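Local coordinates for protein dITP/XTP pyrophosphatase (Mycobacteroides abscessus, PDB 6WWD) that probably hydrolyses non-canonical purine nucleoside triphosphates such as XTP, dITP and ITP to monophosphate and diphosphate, using magnesium, to cleanse the nucleotide pool, at residues D[53-58]-D[124-128]; D[75-80]-D[105-109]; D[141-146]-D[160-164]. All blocks are in the same frame, centred on the assembly; numbering follows the deposited sequence.

Contact 1 of 3, residues D[53-58]-D[124-128]; sequences ALIKAR and ACALV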
ATOM      1  N   ALA D  53      -2.170  10.346  13.272  1.00  9.92           N
ATOM      2  CA  ALA D  53      -3.080  11.187  14.038  1.00 11.19           C
ATOM      3  C   ALA D  53      -3.781  10.362  15.106  1.00 12.94           C
ATOM      4  O   ALA D  53      -3.913  10.804  16.248  1.00 11.07           O
ATOM      5  CB  ALA D  53      -4.099  11.872  13.122  1.00 12.93           C
ATOM      6  N   LEU D  54      -4.176   9.126  14.762  1.00 11.67           N
ATOM      7  CA  LEU D  54      -4.821   8.252  15.737  1.00 17.24           C
ATOM      8  C   LEU D  54      -3.876   7.892  16.878  1.00 14.37           C
ATOM      9  O   LEU D  54      -4.284   7.872  18.043  1.00 14.76           O
ATOM     10  CB  LEU D  54      -5.344   6.983  15.052  1.00 13.22           C
ATOM     11  CG  LEU D  54      -6.741   7.139  14.463  1.00 17.97           C
ATOM     12  CD1 LEU D  54      -7.093   5.924  13.560  1.00 14.20           C
ATOM     13  CD2 LEU D  54      -7.753   7.295  15.614  1.00 15.88           C
ATOM     14  N   ILE D  55      -2.615   7.589  16.566  1.00 12.61           N
ATOM     15  CA  ILE D  55      -1.673   7.279  17.636  1.00 17.13           C
ATOM     16  C   ILE D  55      -1.594   8.441  18.621  1.00 13.07           C
ATOM     17  O   ILE D  55      -1.642   8.245  19.841  1.00 14.33           O
ATOM     18  CB  ILE D  55      -0.290   6.925  17.060  1.00 19.66           C
ATOM     19  CG1 ILE D  55      -0.335   5.563  16.359  1.00 18.75           C
ATOM     20  CG2 ILE D  55       0.742   6.900  18.189  1.00 18.02           C
ATOM     21  CD1 ILE D  55       0.926   5.257  15.564  1.00 21.97           C
ATOM     22  N   LYS D  56      -1.514   9.670  18.109  1.00 13.48           N
ATOM     23  CA  LYS D  56      -1.401  10.822  19.001  1.00 15.32           C
ATOM     24  C   LYS D  56      -2.667  11.027  19.827  1.00 16.92           C
ATOM     25  O   LYS D  56      -2.586  11.369  21.012  1.00 17.17           O
ATOM     26  CB  LYS D  56      -1.081  12.078  18.201  1.00 15.34           C
ATOM     27  CG  LYS D  56       0.407  12.313  18.079  1.00 27.90           C
ATOM     28  CD  LYS D  56       0.828  12.748  16.694  1.00 26.84           C
ATOM     29  CE  LYS D  56       0.145  14.010  16.268  1.00 24.62           C
ATOM     30  NZ  LYS D  56       0.889  14.623  15.144  1.00 20.88           N
ATOM     31  N   ALA D  57      -3.843  10.831  19.227  1.00 10.89           N
ATOM     32  CA  ALA D  57      -5.071  11.053  19.983  1.00 14.32           C
ATOM     33  C   ALA D  57      -5.264   9.994  21.061  1.00 12.90           C
ATOM     34  O   ALA D  57      -5.691  10.323  22.184  1.00 11.54           O
ATOM     35  CB  ALA D  57      -6.282  11.106  19.039  1.00 11.28           C
ATOM     36  N   ARG D  58      -4.956   8.718  20.752  1.00 13.42           N
ATOM     37  CA  ARG D  58      -5.050   7.670  21.771  1.00 12.57           C
ATOM     38  C   ARG D  58      -4.179   8.011  22.968  1.00 14.68           C
ATOM     39  O   ARG D  58      -4.585   7.843  24.125  1.00 14.36           O
ATOM     40  CB  ARG D  58      -4.595   6.320  21.216  1.00 14.33           C
ATOM     41  CG  ARG D  58      -5.458   5.721  20.155  1.00 17.93           C
ATOM     42  CD  ARG D  58      -4.965   4.343  19.764  1.00 18.62           C
ATOM     43  NE  ARG D  58      -5.643   3.910  18.547  1.00 19.30           N
ATOM     44  CZ  ARG D  58      -5.037   3.694  17.389  1.00 18.25           C
ATOM     45  NH1 ARG D  58      -3.721   3.838  17.283  1.00 17.76           N
ATOM     46  NH2 ARG D  58      -5.752   3.316  16.338  1.00 21.18           N
ATOM     47  N   ALA D 124      -4.673  15.231   8.173  1.00 12.07           N
ATOM     48  CA  ALA D 124      -5.497  14.266   8.889  1.00 14.11           C
ATOM     49  C   ALA D 124      -5.791  14.746  10.304  1.00 17.23           C
ATOM     50  O   ALA D 124      -4.944  15.374  10.951  1.00 12.68           O
ATOM     51  CB  ALA D 124      -4.831  12.886   8.937  1.00 12.58           C
ATOM     52  N   CYS D 125      -6.992  14.423  10.776  1.00 13.48           N
ATOM     53  CA  CYS D 125      -7.492  14.772  12.102  1.00 13.72           C
ATOM     54  C   CYS D 125      -8.115  13.533  12.712  1.00 18.58           C
ATOM     55  O   CYS D 125      -8.951  12.884  12.069  1.00 15.21           O
ATOM     56  CB  CYS D 125      -8.547  15.880  12.040  1.00 19.23           C
ATOM     57  SG  CYS D 125      -7.894  17.548  11.928  1.00 30.89           S
ATOM     58  N   ALA D 126      -7.738  13.213  13.951  1.00 15.09           N
ATOM     59  CA  ALA D 126      -8.313  12.065  14.634  1.00 14.12           C
ATOM     60  C   ALA D 126      -8.984  12.485  15.934  1.00 15.29           C
ATOM     61  O   ALA D 126      -8.565  13.445  16.599  1.00 12.07           O
ATOM     62  CB  ALA D 126      -7.261  11.000  14.926  1.00 12.12           C
ATOM     63  N   LEU D 127     -10.056  11.771  16.271  1.00 13.95           N
ATOM     64  CA  LEU D 127     -10.725  11.914  17.554  1.00 12.63           C
ATOM     65  C   LEU D 127     -10.791  10.548  18.208  1.00 14.77           C
ATOM     66  O   LEU D 127     -11.221   9.578  17.578  1.00 12.29           O
ATOM     67  CB  LEU D 127     -12.135  12.486  17.409  1.00 14.06           C
ATOM     68  CG  LEU D 127     -13.018  12.359  18.674  1.00 18.53           C
ATOM     69  CD1 LEU D 127     -12.580  13.304  19.777  1.00 14.20           C
ATOM     70  CD2 LEU D 127     -14.503  12.546  18.349  1.00 25.08           C
ATOM     71  N   VAL D 128     -10.374  10.477  19.465  1.00 12.90           N
ATOM     72  CA  VAL D 128     -10.554   9.291  20.297  1.00 12.44           C
ATOM     73  C   VAL D 128     -11.272   9.748  21.555  1.00 13.71           C
ATOM     74  O   VAL D 128     -10.881  10.744  22.178  1.00 14.10           O
ATOM     75  CB  VAL D 128      -9.218   8.603  20.639  1.00 12.63           C
ATOM     76  CG1 VAL D 128      -9.450   7.402  21.537  1.00 13.22           C
ATOM     77  CG2 VAL D 128      -8.491   8.187  19.365  1.00 12.93           C
TER

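Contact 2 of 3, residues D[75-80]-D[105-109]; sequences LAVDAL and LLAQL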
ATOM      1  N   LEU D  75       3.254  16.127   3.116  1.00 11.37           N
ATOM      2  CA  LEU D  75       3.275  15.976   1.670  1.00 12.56           C
ATOM      3  C   LEU D  75       3.433  14.508   1.296  1.00 11.95           C
ATOM      4  O   LEU D  75       4.281  13.809   1.859  1.00 12.58           O
ATOM      5  CB  LEU D  75       4.406  16.819   1.072  1.00 15.25           C
ATOM      6  CG  LEU D  75       4.617  16.832  -0.442  1.00 13.92           C
ATOM      7  CD1 LEU D  75       3.447  17.528  -1.137  1.00 12.75           C
ATOM      8  CD2 LEU D  75       5.919  17.582  -0.715  1.00 14.51           C
ATOM      9  N   ALA D  76       2.637  14.051   0.337  1.00 11.20           N
ATOM     10  CA  ALA D  76       2.692  12.679  -0.161  1.00 11.73           C
ATOM     11  C   ALA D  76       3.034  12.722  -1.640  1.00 10.93           C
ATOM     12  O   ALA D  76       2.282  13.298  -2.431  1.00 10.87           O
ATOM     13  CB  ALA D  76       1.357  11.944   0.052  1.00  9.91           C
ATOM     14  N   VAL D  77       4.149  12.104  -2.018  1.00 10.45           N
ATOM     15  CA  VAL D  77       4.644  12.123  -3.393  1.00 10.67           C
ATOM     16  C   VAL D  77       4.573  10.700  -3.944  1.00 12.31           C
ATOM     17  O   VAL D  77       5.178   9.776  -3.380  1.00 10.55           O
ATOM     18  CB  VAL D  77       6.083  12.672  -3.474  1.00 11.24           C
ATOM     19  CG1 VAL D  77       6.572  12.699  -4.911  1.00 11.52           C
ATOM     20  CG2 VAL D  77       6.188  14.053  -2.816  1.00 11.73           C
ATOM     21  N   ASP D  78       3.834  10.525  -5.044  1.00 11.82           N
ATOM     22  CA  ASP D  78       3.672   9.203  -5.646  1.00 13.18           C
ATOM     23  C   ASP D  78       5.018   8.519  -5.878  1.00 13.63           C
ATOM     24  O   ASP D  78       5.217   7.351  -5.505  1.00 12.09           O
ATOM     25  CB  ASP D  78       2.904   9.319  -6.967  1.00 13.88           C
ATOM     26  CG  ASP D  78       1.510   9.908  -6.790  1.00 21.55           C
ATOM     27  OD1 ASP D  78       1.190  10.407  -5.690  1.00 23.55           O
ATOM     28  OD2 ASP D  78       0.721   9.885  -7.757  1.00 30.61           O
ATOM     29  N   ALA D  79       5.963   9.238  -6.489  1.00 11.87           N
ATOM     30  CA  ALA D  79       7.253   8.654  -6.845  1.00 11.64           C
ATOM     31  C   ALA D  79       8.077   8.228  -5.634  1.00 12.88           C
ATOM     32  O   ALA D  79       9.046   7.469  -5.795  1.00 12.40           O
ATOM     33  CB  ALA D  79       8.061   9.657  -7.686  1.00 13.50           C
ATOM     34  N   LEU D  80       7.740   8.715  -4.435  1.00 11.59           N
ATOM     35  CA  LEU D  80       8.413   8.326  -3.201  1.00 12.10           C
ATOM     36  C   LEU D  80       7.542   7.400  -2.357  1.00 11.89           C
ATOM     37  O   LEU D  80       7.678   7.352  -1.124  1.00 12.13           O
ATOM     38  CB  LEU D  80       8.810   9.559  -2.381  1.00 12.30           C
ATOM     39  CG  LEU D  80       9.691  10.647  -3.024  1.00 14.84           C
ATOM     40  CD1 LEU D  80      10.040  11.752  -2.013  1.00 13.35           C
ATOM     41  CD2 LEU D  80      10.969  10.114  -3.694  1.00 13.74           C
ATOM     42  N   LEU D 105      13.904  17.242  -1.919  1.00 18.62           N
ATOM     43  CA  LEU D 105      12.814  16.649  -2.690  1.00 13.78           C
ATOM     44  C   LEU D 105      13.015  16.867  -4.188  1.00 17.32           C
ATOM     45  O   LEU D 105      12.893  15.926  -4.988  1.00 16.87           O
ATOM     46  CB  LEU D 105      11.478  17.228  -2.231  1.00 14.14           C
ATOM     47  CG  LEU D 105      10.258  16.627  -2.925  1.00 15.01           C
ATOM     48  CD1 LEU D 105      10.264  15.142  -2.739  1.00 15.00           C
ATOM     49  CD2 LEU D 105       9.005  17.193  -2.323  1.00 18.18           C
ATOM     50  N   LEU D 106      13.311  18.113  -4.588  1.00 16.32           N
ATOM     51  CA  LEU D 106      13.578  18.401  -5.997  1.00 17.38           C
ATOM     52  C   LEU D 106      14.717  17.556  -6.534  1.00 18.61           C
ATOM     53  O   LEU D 106      14.630  17.017  -7.644  1.00 17.39           O
ATOM     54  CB  LEU D 106      13.921  19.876  -6.207  1.00 17.09           C
ATOM     55  CG  LEU D 106      12.822  20.921  -6.094  1.00 25.04           C
ATOM     56  CD1 LEU D 106      13.393  22.287  -6.470  1.00 23.37           C
ATOM     57  CD2 LEU D 106      11.672  20.529  -7.010  1.00 19.71           C
ATOM     58  N   ALA D 107      15.821  17.479  -5.781  1.00 18.61           N
ATOM     59  CA  ALA D 107      16.977  16.721  -6.244  1.00 25.32           C
ATOM     60  C   ALA D 107      16.644  15.243  -6.362  1.00 19.02           C
ATOM     61  O   ALA D 107      17.085  14.576  -7.305  1.00 19.25           O
ATOM     62  CB  ALA D 107      18.170  16.925  -5.309  1.00 18.39           C
ATOM     63  N   GLN D 108      15.879  14.710  -5.402  1.00 17.33           N
ATOM     64  CA  GLN D 108      15.489  13.303  -5.471  1.00 15.45           C
ATOM     65  C   GLN D 108      14.687  13.022  -6.735  1.00 17.81           C
ATOM     66  O   GLN D 108      14.861  11.973  -7.368  1.00 18.77           O
ATOM     67  CB  GLN D 108      14.685  12.900  -4.224  1.00 15.38           C
ATOM     68  CG  GLN D 108      15.513  12.767  -2.933  1.00 15.22           C
ATOM     69  CD  GLN D 108      14.662  12.436  -1.721  1.00 14.35           C
ATOM     70  OE1 GLN D 108      13.562  12.945  -1.578  1.00 13.08           O
ATOM     71  NE2 GLN D 108      15.168  11.575  -0.854  1.00 12.85           N
ATOM     72  N   LEU D 109      13.849  13.974  -7.147  1.00 16.00           N
ATOM     73  CA  LEU D 109      12.947  13.806  -8.275  1.00 22.40           C
ATOM     74  C   LEU D 109      13.483  14.408  -9.581  1.00 20.80           C
ATOM     75  O   LEU D 109      12.748  14.465 -10.566  1.00 19.09           O
ATOM     76  CB  LEU D 109      11.597  14.440  -7.926  1.00 16.56           C
ATOM     77  CG  LEU D 109      10.855  13.989  -6.661  1.00 14.06           C
ATOM     78  CD1 LEU D 109       9.529  14.746  -6.588  1.00 17.95           C
ATOM     79  CD2 LEU D 109      10.603  12.499  -6.618  1.00 17.19           C
TER

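Contact 3 of 3, residues D[141-146]-D[160-164]; sequences WKGSIA and IFVPR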
ATOM      1  N   TRP D 141      -5.256  17.429  -1.120  1.00 13.77           N
ATOM      2  CA  TRP D 141      -5.284  18.428  -2.190  1.00 17.56           C
ATOM      3  C   TRP D 141      -4.357  17.937  -3.294  1.00 16.29           C
ATOM      4  O   TRP D 141      -3.138  17.954  -3.128  1.00 14.88           O
ATOM      5  CB  TRP D 141      -4.831  19.779  -1.644  1.00 16.47           C
ATOM      6  CG  TRP D 141      -4.957  20.994  -2.558  1.00 14.59           C
ATOM      7  CD1 TRP D 141      -5.750  21.131  -3.647  1.00 17.16           C
ATOM      8  CD2 TRP D 141      -4.264  22.245  -2.405  1.00 13.60           C
ATOM      9  NE1 TRP D 141      -5.584  22.386  -4.203  1.00 17.91           N
ATOM     10  CE2 TRP D 141      -4.681  23.088  -3.448  1.00 16.25           C
ATOM     11  CE3 TRP D 141      -3.309  22.719  -1.496  1.00 17.22           C
ATOM     12  CZ2 TRP D 141      -4.192  24.392  -3.602  1.00 15.28           C
ATOM     13  CZ3 TRP D 141      -2.823  24.025  -1.649  1.00 18.51           C
ATOM     14  CH2 TRP D 141      -3.265  24.836  -2.691  1.00 16.34           C
ATOM     15  N   LYS D 142      -4.925  17.501  -4.417  1.00 14.56           N
ATOM     16  CA  LYS D 142      -4.123  16.817  -5.426  1.00 14.64           C
ATOM     17  C   LYS D 142      -3.321  17.816  -6.254  1.00 18.60           C
ATOM     18  O   LYS D 142      -3.798  18.911  -6.584  1.00 15.37           O
ATOM     19  CB  LYS D 142      -5.009  15.966  -6.341  1.00 18.51           C
ATOM     20  CG  LYS D 142      -5.838  14.911  -5.588  1.00 18.64           C
ATOM     21  CD  LYS D 142      -4.901  13.948  -4.852  1.00 20.63           C
ATOM     22  CE  LYS D 142      -5.383  12.503  -4.894  1.00 24.36           C
ATOM     23  NZ  LYS D 142      -4.592  11.717  -5.876  1.00 24.80           N
ATOM     24  N   GLY D 143      -2.098  17.422  -6.599  1.00 16.29           N
ATOM     25  CA  GLY D 143      -1.254  18.225  -7.459  1.00 16.38           C
ATOM     26  C   GLY D 143      -0.045  17.461  -7.950  1.00 16.31           C
ATOM     27  O   GLY D 143      -0.128  16.259  -8.240  1.00 16.30           O
ATOM     28  N   SER D 144       1.075  18.158  -8.093  1.00 13.79           N
ATOM     29  CA  SER D 144       2.318  17.542  -8.533  1.00 17.16           C
ATOM     30  C   SER D 144       3.477  18.416  -8.064  1.00 17.15           C
ATOM     31  O   SER D 144       3.284  19.543  -7.594  1.00 15.14           O
ATOM     32  CB  SER D 144       2.338  17.341 -10.059  1.00 18.22           C
ATOM     33  OG  SER D 144       2.181  18.574 -10.724  1.00 14.44           O
ATOM     34  N   ILE D 145       4.683  17.891  -8.200  1.00 13.91           N
ATOM     35  CA  ILE D 145       5.870  18.611  -7.757  1.00 15.50           C
ATOM     36  C   ILE D 145       6.460  19.382  -8.932  1.00 16.02           C
ATOM     37  O   ILE D 145       6.709  18.814 -10.001  1.00 16.61           O
ATOM     38  CB  ILE D 145       6.906  17.652  -7.148  1.00 14.82           C
ATOM     39  CG1 ILE D 145       6.277  16.838  -6.003  1.00 13.75           C
ATOM     40  CG2 ILE D 145       8.151  18.428  -6.693  1.00 13.85           C
ATOM     41  CD1 ILE D 145       5.600  17.683  -4.926  1.00 11.25           C
ATOM     42  N   ALA D 146       6.701  20.677  -8.729  1.00 15.29           N
ATOM     43  CA  ALA D 146       7.361  21.486  -9.741  1.00 19.22           C
ATOM     44  C   ALA D 146       8.810  21.042  -9.942  1.00 20.44           C
ATOM     45  O   ALA D 146       9.404  20.321  -9.134  1.00 17.30           O
ATOM     46  CB  ALA D 146       7.331  22.969  -9.351  1.00 20.07           C
ATOM     47  N   ILE D 160       7.127  24.475  -4.403  1.00 13.83           N
ATOM     48  CA  ILE D 160       7.324  23.403  -5.375  1.00 13.55           C
ATOM     49  C   ILE D 160       6.091  22.526  -5.525  1.00 12.41           C
ATOM     50  O   ILE D 160       6.158  21.491  -6.183  1.00 12.62           O
ATOM     51  CB  ILE D 160       8.545  22.526  -5.037  1.00 14.03           C
ATOM     52  CG1 ILE D 160       8.363  21.882  -3.647  1.00 16.16           C
ATOM     53  CG2 ILE D 160       9.858  23.291  -5.201  1.00 15.84           C
ATOM     54  CD1 ILE D 160       9.392  20.817  -3.371  1.00 19.41           C
ATOM     55  N   PHE D 161       4.969  22.903  -4.919  1.00 13.51           N
ATOM     56  CA  PHE D 161       3.737  22.134  -5.052  1.00 12.03           C
ATOM     57  C   PHE D 161       2.846  22.807  -6.084  1.00 15.49           C
ATOM     58  O   PHE D 161       2.429  23.951  -5.887  1.00 17.38           O
ATOM     59  CB  PHE D 161       3.007  22.005  -3.717  1.00 14.27           C
ATOM     60  CG  PHE D 161       1.735  21.203  -3.804  1.00 14.58           C
ATOM     61  CD1 PHE D 161       1.780  19.827  -3.941  1.00 12.48           C
ATOM     62  CD2 PHE D 161       0.489  21.833  -3.786  1.00 17.11           C
ATOM     63  CE1 PHE D 161       0.598  19.074  -4.033  1.00 16.32           C
ATOM     64  CE2 PHE D 161      -0.699  21.087  -3.873  1.00 15.63           C
ATOM     65  CZ  PHE D 161      -0.638  19.704  -3.998  1.00 13.82           C
ATOM     66  N   VAL D 162       2.549  22.099  -7.172  1.00 14.27           N
ATOM     67  CA  VAL D 162       1.682  22.610  -8.232  1.00 13.17           C
ATOM     68  C   VAL D 162       0.306  21.982  -8.049  1.00 16.77           C
ATOM     69  O   VAL D 162       0.146  20.776  -8.306  1.00 13.75           O
ATOM     70  CB  VAL D 162       2.241  22.305  -9.632  1.00 15.25           C
ATOM     71  CG1 VAL D 162       1.297  22.847 -10.697  1.00 17.03           C
ATOM     72  CG2 VAL D 162       3.652  22.890  -9.813  1.00 14.21           C
ATOM     73  N   PRO D 163      -0.695  22.723  -7.584  1.00 14.70           N
ATOM     74  CA  PRO D 163      -2.057  22.181  -7.499  1.00 17.57           C
ATOM     75  C   PRO D 163      -2.599  21.767  -8.862  1.00 16.27           C
ATOM     76  O   PRO D 163      -2.463  22.489  -9.851  1.00 15.22           O
ATOM     77  CB  PRO D 163      -2.864  23.360  -6.935  1.00 15.19           C
ATOM     78  CG  PRO D 163      -1.871  24.188  -6.248  1.00 17.35           C
ATOM     79  CD  PRO D 163      -0.629  24.103  -7.089  1.00 18.96           C
ATOM     80  N   ARG D 164      -3.258  20.618  -8.896  1.00 23.11           N
ATOM     81  CA  ARG D 164      -3.918  20.201 -10.123  1.00 23.81           C
ATOM     82  C   ARG D 164      -4.928  21.264 -10.549  1.00 25.68           C
ATOM     83  O   ARG D 164      -5.569  21.904  -9.713  1.00 26.81           O
ATOM     84  CB  ARG D 164      -4.589  18.840  -9.919  1.00 24.10           C
ATOM     85  CG  ARG D 164      -4.391  17.893 -11.091  1.00 30.00           C
ATOM     86  CD  ARG D 164      -4.587  16.447 -10.705  1.00 31.84           C
ATOM     87  NE  ARG D 164      -3.405  15.890 -10.049  1.00 35.18           N
ATOM     88  CZ  ARG D 164      -3.385  14.698  -9.447  1.00 33.85           C
ATOM     89  NH1 ARG D 164      -4.496  13.961  -9.425  1.00 29.52           N
ATOM     90  NH2 ARG D 164      -2.273  14.260  -8.837  1.00 26.11           N
TER
HETATM   91  O   HOH W   1      -6.058  20.383  -7.204  1.00 15.75           O
HETATM   92  O   HOH W   2      -1.517  12.560  -6.151  1.00 29.55           O
HETATM   93  O   HOH W   3      -1.052  16.358 -11.449  1.00 27.49           O
HETATM   94  O   HOH W   4      -0.272  19.650 -10.734  1.00 14.41           O

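Contact 1 of 3, residues D[53-58]-D[124-128]
Helix 49-64 lies on the central mixed sheet of this HAM1-family enzyme, and Ala53, Leu54, Ala57 and Arg58 are among the residues that meet strand 118-128. The segment axes come within 7.1 Å of each other and run 34° from parallel, an approach kept short by small residues on both elements. Ala126 lies at the middle of the contact: its methyl rises against the helix backbone, with CB 3.5 Å from Ala53 C, and the CB atoms of Ala53 and Ala126 stand 3.7 Å apart. Ala57, one turn on, bridges Ala126 and Val128, its CB 3.7 Å from Val128 CG2. That valine branch is held over the helix because it lies anti to the carbonyl carbon while CG1 stands anti to the backbone N (chi1 178°); it also nears the helix backbone, CG2 to Arg58 N being 3.8 Å. Leu54 closes one flank, crossing Val128 at about a right angle, with its CD2 3.8 Å from Ala126 CB and 3.9 Å from Val128 CG2. From its side chain Arg58 brings the aliphatic CG to the valine; its guanidinium goes on to a salt bridge with Glu134, and Leu54 CB lies over one face of that group near its rim. No hydrogen bond joins the two segments; apolar contacts hold them together. Lys56, on the same helix, forms a salt bridge with Asp72, the predicted magnesium ligand and proton acceptor. The whole is an alpha/beta layer with alanines at the helix-sheet seam, beside the probable active site of a HAM1 pyrophosphatase.

Contact 2 of 3, residues D[75-80]-D[105-109]
Leu105, in the last turn of helix 98-108, and Leu109, the first residue to leave helical geometry, send their forked ends toward the end of strand 67-77 and the turn after it. The two methyls of Leu105 part company: CD2 meets Leu75 CD2 at 3.5 Å, while CD1 presses on Leu80 CD1, also at 3.5 Å and tighter than an ordinary carbon contact. Leu105 CG lies anti to the backbone N (chi1 -177°), which carries the fork out between these two leucines, and Val77 CG2 is 4.2 Å from Leu105 CD1. Leu109 fills the next hollow, bounded by Val77, Ala79 and Leu80. Its CD1 rests 4.0 Å from Val77 CG1, and its CD2 sits between Ala79 CB and Leu80 CD2, the latter 3.8 Å away. This is a helix end packed against the end of an inner strand of the sheet in the HAM1 alpha/beta fold; here the chain turns, Leu80 N bonding back to Val77 O. The turn brings Leu80 round to face the helix, so that its CD1 lies in the angle between Leu105 and Gln108, 3.7 Å from Gln108 OE1. The Gln108 side chain crosses that of Leu80 at about a right angle; OE1 accepts from Trp91 NE1 of its own chain and NE2 donates to Trp91 O of the third subunit. Leu75 also touches Tyr157, a predicted substrate-binding residue.

Contact 3 of 3, residues D[141-146]-D[160-164]
An antiparallel pairing of strand ends, Ser144 with Val162 at its centre, joins the long strand 134-145 to the short strand 161-163 at one end of the mixed sheet. Ser144 and Val162 form the hydrogen-bonded pair: Val162 N meets Ser144 O at 2.7 Å and Ser144 N returns a bond to Val162 O, while a water bridges Ser144 OG and Val162 O. Ala146 N to Ile160 O and Arg164 N to Lys142 O extend the pairing at its two ends. Between them, Gly143 and Pro163 approach to 4.0 Å between CA atoms; Val162 O and the Phe161 ring occupy the direction a side chain of Gly143 would take. Phe161 CG stands anti to the backbone N (chi1 -179°), and the ring reaches back beneath the neighbouring strand, its CZ edge-on to Trp141 O at 3.2 Å. Trp141 receives Phe161 CE2 over one face, toward the rim, with the ring planes at 56°, while its CZ2 lies 3.5 Å from Pro163 CG. Arg164, bent at chi3, lies alongside Lys142, both pointing the same way, and Lys142 CB sits 3.7 Å above the centre of the guanidinium. NH2 of that group bonds to Gly143 O at 3.0 Å on a carbonyl lone pair, and NH1 forms a salt bridge with Glu134 of the second subunit. The proximity of the lysine ammonium is thus probably offset by that carboxylate. Trp141 itself pairs with a strand of the second subunit, making a beta sheet that continues across this interface, probably the homodimer interface of this HAM1 enzyme.

From the N terminus, helix 49-64 opens contact 1, and the chain passes directly into strand 67-77, whose end opens contact 2. Helix 98-108 then closes that shorter loop before strand 118-128 returns to close contact 1, so contact 2 lies wholly within the longer loop. Contact 3 follows in series, as strand 134-145 is met by strand 161-163. All three reach one sheet. Contacts 1 and 3 lie about 26 Å apart between centres, on opposite sides of the chain's centre, yet both touch the second subunit. Contacts 2 and 3 adjoin: Leu105 and Leu106 pack on Ile160, and Leu109 on Ile145, tying helix 98-108 and the residue after it to the strand pair 134-145/161-163.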